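Local structure of decapping nuclease RAI1 (Scheffersomyces stipitis, 5BTO) at residues A31-I36 with D49-Y54; K45-E50 with E215-V220; I66-G71 with G294-S299; G116-L121 with A228-A233; G141-N146 with W346-I351. The protein hydrolyses the NAD cap from the 5' end of capped RNAs as a metal-dependent decapping nuclease of the DXO/Dom3Z family. All coordinates share one frame; numbering follows the deposited sequence.

Contact 1 of 5, residues A31-I36 with D49-Y54; sequences AFARDI and DENVSY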
# COMPACT_ATOMS: atom_id res chain seq x y z
N ALA A 31 35.76 5.74 -6.54
CA ALA A 31 35.81 5.65 -5.09
C ALA A 31 36.36 6.94 -4.52
O ALA A 31 36.95 7.73 -5.24
CB ALA A 31 36.68 4.45 -4.66
N PHE A 32 36.12 7.16 -3.24
CA PHE A 32 36.81 8.22 -2.52
C PHE A 32 37.02 7.79 -1.08
O PHE A 32 36.54 6.73 -0.67
CB PHE A 32 36.09 9.59 -2.65
CG PHE A 32 34.71 9.65 -2.03
CD1 PHE A 32 33.60 9.19 -2.71
CD2 PHE A 32 34.53 10.24 -0.78
CE1 PHE A 32 32.32 9.28 -2.15
CE2 PHE A 32 33.26 10.34 -0.21
CZ PHE A 32 32.16 9.86 -0.89
N ALA A 33 37.78 8.57 -0.31
CA ALA A 33 38.06 8.17 1.06
C ALA A 33 38.10 9.35 2.01
O ALA A 33 38.23 10.50 1.59
CB ALA A 33 39.39 7.38 1.13
N ARG A 34 37.95 9.07 3.30
CA ARG A 34 38.23 10.06 4.33
C ARG A 34 39.46 9.54 5.08
O ARG A 34 39.50 8.37 5.46
CB ARG A 34 37.03 10.21 5.27
CG ARG A 34 37.17 11.33 6.30
CD ARG A 34 35.88 11.54 7.07
NE ARG A 34 35.62 10.47 8.02
CZ ARG A 34 34.45 10.25 8.62
NH1 ARG A 34 33.41 11.03 8.35
NH2 ARG A 34 34.32 9.25 9.47
N ASP A 35 40.47 10.39 5.25
CA ASP A 35 41.71 9.93 5.87
C ASP A 35 41.69 10.06 7.39
O ASP A 35 40.67 10.46 7.98
CB ASP A 35 42.96 10.59 5.27
CG ASP A 35 43.05 12.08 5.56
OD1 ASP A 35 42.40 12.57 6.50
OD2 ASP A 35 43.81 12.77 4.83
N ILE A 36 42.80 9.71 8.02
CA ILE A 36 42.92 9.70 9.47
C ILE A 36 42.71 11.09 10.06
O ILE A 36 42.25 11.23 11.19
CB ILE A 36 44.29 9.15 9.91
CG1 ILE A 36 44.36 9.04 11.43
CG2 ILE A 36 45.41 10.05 9.39
CD1 ILE A 36 43.35 8.08 12.01
N ASP A 49 45.63 2.95 -3.60
CA ASP A 49 46.96 2.56 -3.11
C ASP A 49 47.16 2.77 -1.61
O ASP A 49 48.00 2.10 -0.99
CB ASP A 49 48.06 3.32 -3.86
CG ASP A 49 48.24 2.85 -5.29
OD1 ASP A 49 47.61 1.85 -5.67
OD2 ASP A 49 49.04 3.48 -6.02
N GLU A 50 46.42 3.71 -1.03
CA GLU A 50 46.74 4.16 0.32
C GLU A 50 45.58 4.09 1.31
O GLU A 50 45.79 4.20 2.52
CB GLU A 50 47.26 5.60 0.29
CG GLU A 50 48.53 5.79 -0.52
CD GLU A 50 49.05 7.21 -0.44
OE1 GLU A 50 48.43 8.04 0.28
OE2 GLU A 50 50.09 7.51 -1.08
N ASN A 51 44.36 3.93 0.80
CA ASN A 51 43.19 4.04 1.66
C ASN A 51 42.31 2.80 1.71
O ASN A 51 41.14 2.88 2.12
CB ASN A 51 42.36 5.27 1.27
CG ASN A 51 43.12 6.57 1.47
OD1 ASN A 51 43.81 7.06 0.57
ND2 ASN A 51 43.01 7.14 2.67
N VAL A 52 42.87 1.66 1.32
CA VAL A 52 42.16 0.38 1.27
C VAL A 52 42.80 -0.61 2.23
O VAL A 52 44.02 -0.78 2.22
CB VAL A 52 42.26 -0.23 -0.16
CG1 VAL A 52 41.74 -1.65 -0.18
CG2 VAL A 52 41.53 0.64 -1.18
N SER A 53 41.99 -1.27 3.05
CA SER A 53 42.47 -2.33 3.95
C SER A 53 42.33 -3.73 3.33
O SER A 53 41.48 -3.95 2.46
CB SER A 53 41.72 -2.30 5.29
OG SER A 53 41.88 -1.06 5.94
N TYR A 54 43.15 -4.67 3.80
CA TYR A 54 43.15 -6.05 3.30
C TYR A 54 42.94 -7.05 4.43
O TYR A 54 43.66 -7.03 5.42
CB TYR A 54 44.46 -6.36 2.56
CG TYR A 54 44.65 -5.53 1.32
CD1 TYR A 54 45.08 -4.21 1.40
CD2 TYR A 54 44.36 -6.05 0.06
CE1 TYR A 54 45.23 -3.44 0.26
CE2 TYR A 54 44.51 -5.29 -1.08
CZ TYR A 54 44.95 -3.98 -0.98
OH TYR A 54 45.10 -3.21 -2.11
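The methyl of Ala33 overlaps the near end of the Asn51 side chain, with Ala33 CB 3.6 Å from Asn51 CB. Here the large mixed sheet of the PD-(D/E)XK nuclease fold meets the exit of helix 44-50. Ala33 lies on strand 27-34, one place in from the outermost strand 40-41. Asn51 is the first residue after the helix to leave helical backbone angles. The chain thus comes back, after strand 40-41 and the helix, to strand 27-34, and Asn51 covers the methyl of Ala33. Phe32 and Arg34, on either side of Ala33, send their side chains the other way, onto Ile218 and Gln216 of the next strand.

The contact is apolar and small. Asn51 CG lies opposite its own carbonyl carbon (chi1 -63°), which sets CG beside the Ala33 methyl. The same side chain also rests on Val41. The carboxylate of Asp35 is turned to its own loop, where OD1 accepts from Glu39 N. Beyond Asn51, Val52 packs on Tyr217 and Ser53 pairs through its backbone with Val239. The second carbon at the Ala33 methyl is Asn51 CG, 3.8 Å from Ala33 CB.

Contact 2 of 5, residues K45-E50 with E215-V220; sequences KIVKDE and EQYISV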
# COMPACT_ATOMS: atom_id res chain seq x y z
N LYS A 45 44.06 6.74 -7.96
CA LYS A 45 45.26 5.96 -7.67
C LYS A 45 45.61 6.01 -6.19
O LYS A 45 45.86 4.97 -5.58
CB LYS A 45 46.44 6.45 -8.51
CG LYS A 45 47.65 5.56 -8.37
CD LYS A 45 48.68 5.87 -9.44
CE LYS A 45 49.73 4.77 -9.53
NZ LYS A 45 50.43 4.58 -8.24
N ILE A 46 45.61 7.21 -5.62
CA ILE A 46 45.90 7.39 -4.20
C ILE A 46 44.89 6.68 -3.30
O ILE A 46 45.27 6.03 -2.32
CB ILE A 46 45.97 8.89 -3.83
CG1 ILE A 46 47.13 9.57 -4.57
CG2 ILE A 46 46.15 9.05 -2.32
CD1 ILE A 46 47.31 11.03 -4.22
N VAL A 47 43.60 6.80 -3.62
CA VAL A 47 42.58 6.12 -2.84
C VAL A 47 42.82 4.61 -2.82
O VAL A 47 42.77 3.98 -1.77
CB VAL A 47 41.16 6.42 -3.36
CG1 VAL A 47 40.15 5.49 -2.71
CG2 VAL A 47 40.79 7.87 -3.07
N LYS A 48 43.07 4.05 -4.00
CA LYS A 48 43.27 2.61 -4.13
C LYS A 48 44.59 2.14 -3.50
O LYS A 48 44.64 1.05 -2.92
CB LYS A 48 43.22 2.20 -5.60
CG LYS A 48 41.87 2.45 -6.26
CD LYS A 48 40.89 1.35 -5.95
CE LYS A 48 39.47 1.71 -6.40
NZ LYS A 48 38.59 0.53 -6.38
N ASP A 49 45.63 2.95 -3.60
CA ASP A 49 46.96 2.56 -3.11
C ASP A 49 47.16 2.77 -1.61
O ASP A 49 48.00 2.10 -0.99
CB ASP A 49 48.06 3.32 -3.86
CG ASP A 49 48.24 2.85 -5.29
OD1 ASP A 49 47.61 1.85 -5.67
OD2 ASP A 49 49.04 3.48 -6.02
N GLU A 50 46.42 3.71 -1.03
CA GLU A 50 46.74 4.16 0.32
C GLU A 50 45.58 4.09 1.31
O GLU A 50 45.79 4.20 2.52
CB GLU A 50 47.26 5.60 0.29
CG GLU A 50 48.53 5.79 -0.52
CD GLU A 50 49.05 7.21 -0.44
OE1 GLU A 50 48.43 8.04 0.28
OE2 GLU A 50 50.09 7.51 -1.08
N GLU A 215 38.90 7.09 9.42
CA GLU A 215 39.24 6.51 8.13
C GLU A 215 38.07 5.75 7.52
O GLU A 215 37.50 4.86 8.15
CB GLU A 215 40.46 5.59 8.26
CG GLU A 215 41.75 6.32 8.57
CD GLU A 215 42.91 5.37 8.82
OE1 GLU A 215 42.78 4.49 9.69
OE2 GLU A 215 43.94 5.50 8.13
N GLN A 216 37.72 6.13 6.29
CA GLN A 216 36.64 5.49 5.55
C GLN A 216 37.03 5.33 4.09
O GLN A 216 37.58 6.24 3.48
CB GLN A 216 35.37 6.33 5.60
CG GLN A 216 34.72 6.45 6.95
CD GLN A 216 33.41 7.21 6.88
OE1 GLN A 216 33.21 8.02 5.96
NE2 GLN A 216 32.53 6.97 7.83
N TYR A 217 36.73 4.16 3.53
CA TYR A 217 36.91 3.91 2.11
C TYR A 217 35.52 3.77 1.49
O TYR A 217 34.72 2.94 1.93
CB TYR A 217 37.73 2.63 1.89
CG TYR A 217 37.86 2.21 0.44
CD1 TYR A 217 38.67 2.91 -0.44
CD2 TYR A 217 37.19 1.10 -0.04
CE1 TYR A 217 38.80 2.53 -1.76
CE2 TYR A 217 37.32 0.70 -1.37
CZ TYR A 217 38.12 1.42 -2.22
OH TYR A 217 38.25 1.03 -3.53
N ILE A 218 35.22 4.61 0.50
CA ILE A 218 33.86 4.67 -0.03
C ILE A 218 33.84 4.27 -1.49
O ILE A 218 34.49 4.90 -2.32
CB ILE A 218 33.26 6.09 0.08
CG1 ILE A 218 33.41 6.65 1.50
CG2 ILE A 218 31.78 6.11 -0.36
CD1 ILE A 218 32.63 5.89 2.53
N SER A 219 33.10 3.20 -1.79
CA SER A 219 32.91 2.76 -3.16
C SER A 219 31.62 3.38 -3.70
O SER A 219 30.60 3.43 -3.02
CB SER A 219 32.82 1.22 -3.21
OG SER A 219 32.45 0.76 -4.50
N VAL A 220 31.68 3.86 -4.94
CA VAL A 220 30.48 4.39 -5.58
C VAL A 220 30.16 3.56 -6.81
O VAL A 220 31.00 3.40 -7.71
CB VAL A 220 30.63 5.87 -5.97
CG1 VAL A 220 29.27 6.44 -6.41
CG2 VAL A 220 31.18 6.67 -4.80
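Tyr217 carries most of this contact: Val47 of helix 44-50 meets its ring edge and Lys48 its hydroxyl. Tyr217 stands on strand 216-225, so the contact ties the short helix to the large sheet. The ring is reached at its edge, near its plane, rather than over a face. Val47 CG1 touches the ring carbon Tyr217 CE1 at 3.4 Å, with Tyr217 CD1 next at 3.7 Å. Both groups get there by the same torsion: Val47 CG1 (chi1 168°) and Tyr217 CG (chi1 174°) each lie opposite their backbone N.

Lys48 starts out away from the strand, but its chain bends at chi2 (-82°) and comes back. Lys48 CE is then 3.2 Å from Tyr217 OH, and Lys48 NZ is 2.9 Å from the same oxygen. The main partner of Lys48 NZ is Glu28 OE2, in a salt bridge. Tyr217 OH is hydrogen-bonded to Tyr254 OH. A phenylalanine in place of Tyr217 would probably keep the Val47 contact but leave Tyr254 without this hydroxyl partner. The side chain of Tyr217 is about 6 Å from that of the substrate-binding Glu235. Ammonium, carboxylate and two hydroxyls thus meet beside an apolar ring edge, which implies that the positive charge of Lys48 is probably balanced mainly by Glu28.

Contact 3 of 5, residues I66-G71 with G294-S299; sequences IDLQAG and GFRDDS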
# COMPACT_ATOMS: atom_id res chain seq x y z
N ILE A 66 42.16 -12.88 21.93
CA ILE A 66 42.00 -11.56 21.32
C ILE A 66 40.89 -10.77 22.00
O ILE A 66 39.72 -11.15 21.96
CB ILE A 66 41.70 -11.67 19.82
CG1 ILE A 66 42.86 -12.35 19.08
CG2 ILE A 66 41.43 -10.29 19.24
CD1 ILE A 66 42.59 -12.60 17.61
N ASP A 67 41.27 -9.66 22.61
CA ASP A 67 40.37 -8.86 23.43
C ASP A 67 39.90 -7.65 22.62
O ASP A 67 40.67 -6.72 22.36
CB ASP A 67 41.09 -8.41 24.71
CG ASP A 67 40.19 -7.67 25.67
OD1 ASP A 67 39.09 -7.24 25.26
OD2 ASP A 67 40.58 -7.49 26.85
N LEU A 68 38.63 -7.65 22.24
CA LEU A 68 38.10 -6.61 21.36
C LEU A 68 37.75 -5.31 22.07
O LEU A 68 37.36 -4.34 21.42
CB LEU A 68 36.90 -7.12 20.55
CG LEU A 68 37.19 -8.24 19.55
CD1 LEU A 68 35.90 -8.68 18.90
CD2 LEU A 68 38.20 -7.79 18.51
N GLN A 69 37.87 -5.27 23.39
CA GLN A 69 37.72 -4.00 24.08
C GLN A 69 39.09 -3.43 24.46
O GLN A 69 39.17 -2.37 25.08
CB GLN A 69 36.82 -4.11 25.32
CG GLN A 69 37.41 -4.92 26.46
CD GLN A 69 36.65 -4.72 27.76
OE1 GLN A 69 36.20 -3.62 28.05
NE2 GLN A 69 36.51 -5.79 28.53
N ALA A 70 40.15 -4.13 24.08
CA ALA A 70 41.50 -3.68 24.40
C ALA A 70 41.88 -2.43 23.61
O ALA A 70 41.56 -2.31 22.42
CB ALA A 70 42.52 -4.79 24.16
N GLY A 71 42.55 -1.49 24.27
CA GLY A 71 42.93 -0.25 23.63
C GLY A 71 41.80 0.76 23.58
O GLY A 71 41.93 1.82 22.98
N GLY A 294 32.55 -11.59 13.44
CA GLY A 294 33.28 -12.01 14.62
C GLY A 294 32.33 -12.07 15.81
O GLY A 294 31.55 -11.14 16.03
N PHE A 295 32.38 -13.17 16.54
CA PHE A 295 31.49 -13.41 17.67
C PHE A 295 32.26 -13.27 18.97
O PHE A 295 33.28 -13.93 19.16
CB PHE A 295 30.86 -14.80 17.57
CG PHE A 295 29.96 -14.98 16.37
CD1 PHE A 295 30.48 -15.36 15.14
CD2 PHE A 295 28.59 -14.76 16.48
CE1 PHE A 295 29.64 -15.51 14.03
CE2 PHE A 295 27.75 -14.92 15.39
CZ PHE A 295 28.27 -15.30 14.16
N ARG A 296 31.78 -12.42 19.87
CA ARG A 296 32.54 -12.12 21.09
C ARG A 296 31.71 -12.36 22.34
O ARG A 296 30.49 -12.29 22.30
CB ARG A 296 33.06 -10.68 21.05
CG ARG A 296 31.99 -9.64 20.72
CD ARG A 296 31.68 -8.79 21.94
NE ARG A 296 30.41 -8.08 21.82
CZ ARG A 296 29.52 -7.99 22.80
NH1 ARG A 296 29.76 -8.55 23.98
NH2 ARG A 296 28.38 -7.33 22.61
N ASP A 297 32.39 -12.63 23.46
CA ASP A 297 31.69 -12.89 24.71
C ASP A 297 31.52 -11.62 25.55
O ASP A 297 31.81 -10.52 25.09
CB ASP A 297 32.35 -14.03 25.51
CG ASP A 297 33.77 -13.70 25.98
OD1 ASP A 297 34.15 -12.51 26.03
OD2 ASP A 297 34.50 -14.65 26.34
N ASP A 298 31.01 -11.78 26.77
CA ASP A 298 30.81 -10.66 27.69
C ASP A 298 32.08 -9.87 27.99
O ASP A 298 32.03 -8.67 28.24
CB ASP A 298 30.23 -11.15 29.02
CG ASP A 298 28.73 -11.29 28.98
OD1 ASP A 298 28.04 -10.25 28.94
OD2 ASP A 298 28.24 -12.44 29.01
N SER A 299 33.21 -10.56 28.01
CA SER A 299 34.48 -9.91 28.29
C SER A 299 35.09 -9.38 27.01
O SER A 299 36.22 -8.90 27.00
CB SER A 299 35.44 -10.86 29.00
OG SER A 299 34.95 -11.18 30.29
O HOH W 1 38.52 -8.41 28.54
O HOH W 2 34.07 -6.68 30.13
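Gln69 reaches across to Ser299 with the end of its side chain. From CB the chain turns so that CG sits between the backbone N and the carbonyl carbon (chi1 69°), and then runs extended. Gln69 CG passes 4.2 Å from Ser299 O. At the tip, Gln69 NE2 gives Ser299 O a weak hydrogen bond of 3.5 Å, and OE1 receives a weak one from Arg177 NH1. Gln69 NE2 also gives weak bonds to two waters. One of them gives hydrogen bonds to Asp67 OD2 and to Ser299 O, each 2.8 Å.

Asp67 opens a type I beta turn that ends at Ala70. Its OD1 accepts from Gln69 N at 3.0 Å, which makes an Asx turn as well. The N-H comes from the anti side and lies 34° out of the carboxylate plane. With an alanine here in place of Asp67, Gln69 N would probably lose this acceptor and the bridging water one of its mates, so that Gln69 would be less firmly placed.

The loop runs beside the four-stranded mixed sheet, with backbone bonds from Leu68 to Phe300 and from Ile66 to Leu302. Leu68 also rests on helix 169-188. Leu68 CD1 also meets Arg296 CB at 4.1 Å.

Contact 4 of 5, residues G116-L121 with A228-A233; sequences GLMTKL and AKMLLA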
# COMPACT_ATOMS: atom_id res chain seq x y z
N GLY A 116 23.38 3.51 2.72
CA GLY A 116 22.78 3.39 4.04
C GLY A 116 21.34 3.88 4.04
O GLY A 116 20.49 3.35 4.76
N LEU A 117 21.05 4.88 3.22
CA LEU A 117 19.70 5.42 3.17
C LEU A 117 18.77 4.43 2.48
O LEU A 117 17.61 4.27 2.87
CB LEU A 117 19.68 6.77 2.45
CG LEU A 117 20.64 7.82 3.03
CD1 LEU A 117 20.60 9.12 2.23
CD2 LEU A 117 20.33 8.08 4.52
N MET A 118 19.27 3.76 1.44
CA MET A 118 18.47 2.77 0.73
C MET A 118 18.27 1.52 1.58
O MET A 118 17.22 0.90 1.55
CB MET A 118 19.08 2.44 -0.64
CG MET A 118 19.18 3.66 -1.56
SD MET A 118 17.57 4.45 -1.91
CE MET A 118 17.59 5.80 -0.75
N THR A 119 19.29 1.17 2.36
CA THR A 119 19.15 0.08 3.31
C THR A 119 18.02 0.32 4.31
O THR A 119 17.27 -0.60 4.67
CB THR A 119 20.48 -0.14 4.10
OG1 THR A 119 21.53 -0.48 3.18
CG2 THR A 119 20.31 -1.25 5.12
N LYS A 120 17.88 1.56 4.78
CA LYS A 120 16.77 1.89 5.67
C LYS A 120 15.42 1.62 5.01
O LYS A 120 14.48 1.16 5.67
CB LYS A 120 16.84 3.35 6.11
CG LYS A 120 18.02 3.69 7.01
CD LYS A 120 17.92 5.13 7.48
CE LYS A 120 18.91 5.42 8.60
NZ LYS A 120 18.65 6.75 9.23
N LEU A 121 15.30 1.91 3.72
CA LEU A 121 14.06 1.65 3.01
C LEU A 121 13.84 0.15 2.81
O LEU A 121 12.73 -0.38 3.03
CB LEU A 121 14.04 2.39 1.66
CG LEU A 121 14.10 3.91 1.74
CD1 LEU A 121 14.16 4.51 0.34
CD2 LEU A 121 12.86 4.44 2.47
N ALA A 228 14.60 1.51 -12.66
CA ALA A 228 15.37 2.64 -12.13
C ALA A 228 16.87 2.36 -12.17
O ALA A 228 17.31 1.29 -11.77
CB ALA A 228 14.93 2.93 -10.69
N LYS A 229 17.64 3.34 -12.62
CA LYS A 229 19.09 3.29 -12.55
C LYS A 229 19.55 4.15 -11.38
O LYS A 229 19.05 5.26 -11.18
CB LYS A 229 19.71 3.81 -13.85
CG LYS A 229 19.33 3.03 -15.09
CD LYS A 229 20.04 3.60 -16.32
CE LYS A 229 19.68 2.85 -17.58
NZ LYS A 229 18.25 3.05 -17.94
N MET A 230 20.49 3.65 -10.59
CA MET A 230 20.88 4.35 -9.37
C MET A 230 22.39 4.37 -9.18
O MET A 230 23.09 3.43 -9.55
CB MET A 230 20.21 3.70 -8.14
CG MET A 230 18.69 3.68 -8.27
SD MET A 230 17.86 2.77 -6.96
CE MET A 230 18.05 3.90 -5.59
N LEU A 231 22.88 5.47 -8.62
CA LEU A 231 24.27 5.58 -8.20
C LEU A 231 24.23 5.49 -6.68
O LEU A 231 23.50 6.26 -6.03
CB LEU A 231 24.86 6.92 -8.65
CG LEU A 231 26.37 7.11 -8.53
CD1 LEU A 231 27.10 6.20 -9.51
CD2 LEU A 231 26.80 8.55 -8.77
N LEU A 232 24.95 4.53 -6.11
CA LEU A 232 24.98 4.38 -4.65
C LEU A 232 26.39 4.48 -4.11
O LEU A 232 27.30 3.78 -4.58
CB LEU A 232 24.43 3.01 -4.22
CG LEU A 232 23.00 2.59 -4.50
CD1 LEU A 232 22.71 1.25 -3.79
CD2 LEU A 232 22.07 3.68 -4.02
N ALA A 233 26.58 5.31 -3.09
CA ALA A 233 27.87 5.40 -2.41
C ALA A 233 27.81 4.61 -1.10
O ALA A 233 26.83 4.73 -0.34
CB ALA A 233 28.22 6.85 -2.14
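Met118 of helix 115-123 sets its side chain against two residues of strand 228-235. Its sulfur meets a methyl: Met118 SD is 3.8 Å from Met230 CE. One atom back, Met118 CG touches Leu232 CD2, also at 3.8 Å. Met230 CE comes within 4.2 Å of Met118 CG as well, so this methyl lies beside both the CG and the SD of Met118. Met230 and Leu232 are two apart on the strand, and both point to the helix. All three residues are buried, and the contact is purely apolar.

The torsions explain how the methionines meet. Met118 is bent twice, at chi2 (-59°) and chi3 (99°), which folds its thioether back rather than driving it straight at the sheet. Met230 runs out extended and bends only at its last torsion, bringing its methyl to the sulfur.

A second shell closes round the three. Tyr340 of helix 333-350 packs on both methionines. Leu285 of helix 266-286 touches Met118, while Thr113 packs on Met118 and Leu232. Ile225 and Ile221, from neighbouring strand 216-225, back Met230 and Leu232 in turn.

Gly116, at the start of this helical segment, binds substrate together with Tyr114 and Arg115. The contact therefore lies close to the substrate-binding end of the helix, two residues on from Gly116. Helix 115-123 follows directly from strand 111-114, which runs parallel to strand 228-235 next to it. The helix lies over this central part of the large sheet, with helices 266-286 and 333-350 beside it.

Contact 5 of 5, residues G141-N146 with W346-I351; sequences GQLFIN and WLLQEI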
# COMPACT_ATOMS: atom_id res chain seq x y z
N GLY A 141 17.51 16.43 -14.34
CA GLY A 141 16.84 15.20 -14.74
C GLY A 141 17.10 14.01 -13.83
O GLY A 141 16.84 12.88 -14.21
N GLN A 142 17.61 14.28 -12.63
CA GLN A 142 18.00 13.22 -11.70
C GLN A 142 17.49 13.52 -10.29
O GLN A 142 17.29 14.69 -9.94
CB GLN A 142 19.53 13.07 -11.68
CG GLN A 142 20.11 12.78 -13.04
CD GLN A 142 21.63 12.72 -13.04
OE1 GLN A 142 22.30 13.52 -12.39
NE2 GLN A 142 22.17 11.75 -13.76
N LEU A 143 17.25 12.48 -9.50
CA LEU A 143 16.86 12.69 -8.10
C LEU A 143 18.06 12.52 -7.17
O LEU A 143 18.78 11.53 -7.26
CB LEU A 143 15.76 11.71 -7.68
CG LEU A 143 14.42 11.79 -8.40
CD1 LEU A 143 13.39 10.91 -7.67
CD2 LEU A 143 13.94 13.25 -8.48
N PHE A 144 18.26 13.49 -6.29
CA PHE A 144 19.31 13.42 -5.29
C PHE A 144 18.66 13.20 -3.93
O PHE A 144 17.72 13.91 -3.57
CB PHE A 144 20.14 14.72 -5.30
CG PHE A 144 20.86 14.96 -6.60
CD1 PHE A 144 20.17 15.42 -7.72
CD2 PHE A 144 22.21 14.71 -6.71
CE1 PHE A 144 20.83 15.64 -8.92
CE2 PHE A 144 22.88 14.92 -7.90
CZ PHE A 144 22.19 15.38 -9.01
N ILE A 145 19.13 12.19 -3.20
CA ILE A 145 18.49 11.81 -1.93
C ILE A 145 19.51 11.77 -0.81
O ILE A 145 20.54 11.09 -0.92
CB ILE A 145 17.82 10.42 -2.05
CG1 ILE A 145 16.82 10.42 -3.21
CG2 ILE A 145 17.14 10.02 -0.72
CD1 ILE A 145 16.08 9.11 -3.40
N ASN A 146 19.24 12.51 0.27
CA ASN A 146 20.08 12.43 1.47
C ASN A 146 19.24 12.49 2.73
O ASN A 146 18.08 12.86 2.68
CB ASN A 146 21.13 13.55 1.52
CG ASN A 146 22.27 13.23 2.50
OD1 ASN A 146 22.46 12.08 2.90
ND2 ASN A 146 23.03 14.25 2.88
N TRP A 346 7.65 4.29 -6.96
CA TRP A 346 6.71 5.32 -6.54
C TRP A 346 7.38 6.70 -6.52
O TRP A 346 6.82 7.68 -7.03
CB TRP A 346 6.17 4.97 -5.15
CG TRP A 346 5.05 5.83 -4.64
CD1 TRP A 346 3.79 5.93 -5.15
CD2 TRP A 346 5.08 6.66 -3.47
NE1 TRP A 346 3.04 6.79 -4.38
CE2 TRP A 346 3.80 7.25 -3.34
CE3 TRP A 346 6.07 6.97 -2.53
CZ2 TRP A 346 3.48 8.13 -2.30
CZ3 TRP A 346 5.76 7.84 -1.50
CH2 TRP A 346 4.46 8.42 -1.40
N LEU A 347 8.58 6.79 -5.96
CA LEU A 347 9.26 8.08 -5.90
C LEU A 347 9.49 8.63 -7.30
O LEU A 347 9.27 9.81 -7.54
CB LEU A 347 10.59 7.99 -5.15
CG LEU A 347 10.46 7.67 -3.66
CD1 LEU A 347 11.85 7.53 -3.05
CD2 LEU A 347 9.65 8.74 -2.95
N LEU A 348 9.93 7.77 -8.21
CA LEU A 348 10.18 8.22 -9.58
C LEU A 348 8.89 8.62 -10.31
O LEU A 348 8.92 9.50 -11.16
CB LEU A 348 10.98 7.18 -10.37
CG LEU A 348 12.44 7.07 -9.92
CD1 LEU A 348 13.14 5.88 -10.57
CD2 LEU A 348 13.19 8.36 -10.20
N GLN A 349 7.77 7.98 -9.97
CA GLN A 349 6.48 8.31 -10.56
C GLN A 349 5.89 9.61 -10.01
O GLN A 349 5.23 10.36 -10.74
CB GLN A 349 5.48 7.17 -10.33
CG GLN A 349 5.65 5.96 -11.23
CD GLN A 349 4.59 4.90 -10.98
OE1 GLN A 349 3.62 5.14 -10.27
NE2 GLN A 349 4.78 3.72 -11.57
N GLU A 350 6.13 9.88 -8.73
CA GLU A 350 5.44 10.97 -8.04
C GLU A 350 6.21 12.30 -7.98
O GLU A 350 5.62 13.35 -7.73
CB GLU A 350 5.04 10.53 -6.63
CG GLU A 350 4.07 9.36 -6.61
CD GLU A 350 2.77 9.67 -7.32
OE1 GLU A 350 2.35 10.85 -7.31
OE2 GLU A 350 2.19 8.75 -7.91
N ILE A 351 7.52 12.26 -8.20
CA ILE A 351 8.32 13.48 -8.17
C ILE A 351 8.66 13.88 -9.60
O ILE A 351 9.41 13.20 -10.26
CB ILE A 351 9.62 13.27 -7.36
CG1 ILE A 351 9.30 12.90 -5.91
CG2 ILE A 351 10.50 14.52 -7.40
CD1 ILE A 351 10.50 12.54 -5.06
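Leu143 points from strand 142-147 at the last turn of helix 333-350, and its two methyls go to different partners. Leu143 CD1 meets Leu348 CD2 at 3.6 Å. Leu143 CD2 meets Ile351 CG2 at 3.8 Å. The fork of Leu143 thus spreads over two residues that lie three apart in sequence, one on the helix and one just past its end. Leu348 and Leu143 cross obliquely, and Leu348 CD2 also nears the branch atom Leu143 CG at 4.1 Å.

Leu348 does not set out straight at the strand, but the end of its side chain swings in. Ile351 does point at the strand. Its CG2 lies opposite the backbone N, while CG1 takes the place beside it (chi1 -61°), so CG2 is the branch that meets Leu143. Leu347 also faces the strand. Its carbonyl oxygen, Leu347 O, is 4.3 Å from Leu143 CD1 and is already used in the helix, where Ile351 N donates to Leu347 O at 3.1 Å. Ile145, two residues along the strand, adds a looser cover on the same side.

This is hydrophobic packing of a helix end on a sheet, away from the substrate and metal sites. Strand 142-147 runs between strands 132-139 and 111-114 of the large sheet, and both add to the packing. Val136 and Ala138 come from the first, touching Ile351 and Leu143. Ile111 of the second packs on Leu348. Further out, Leu373 of strand 370-375 touches Ile351, and Trp346 on the same helix packs against Lys45 of the second subunit.

How the contacts relate
Contacts 1, 2, 4 and 5 all reach the large mixed sheet, while contact 3 lies apart, beside the smaller four-stranded one. Contacts 1 and 2 share helix 44-50 and use neighbouring strands, 27-34 and 216-225; their centres are 3 Å apart. Contact 4 is nearest the middle of the chain, and contact 5 adjoins it, with Ala228 packed on Leu348. Both are buried and purely apolar. Contact 2 is buried too but adds a charged group and hydroxyls. Contacts 1 and 3 are only partly buried. Contact 1 is carbon packing, whereas contact 3, the more open, adds waters and weak bonds to a little apolar packing. Strands 216-225 and 228-235 link contacts 2 and 4.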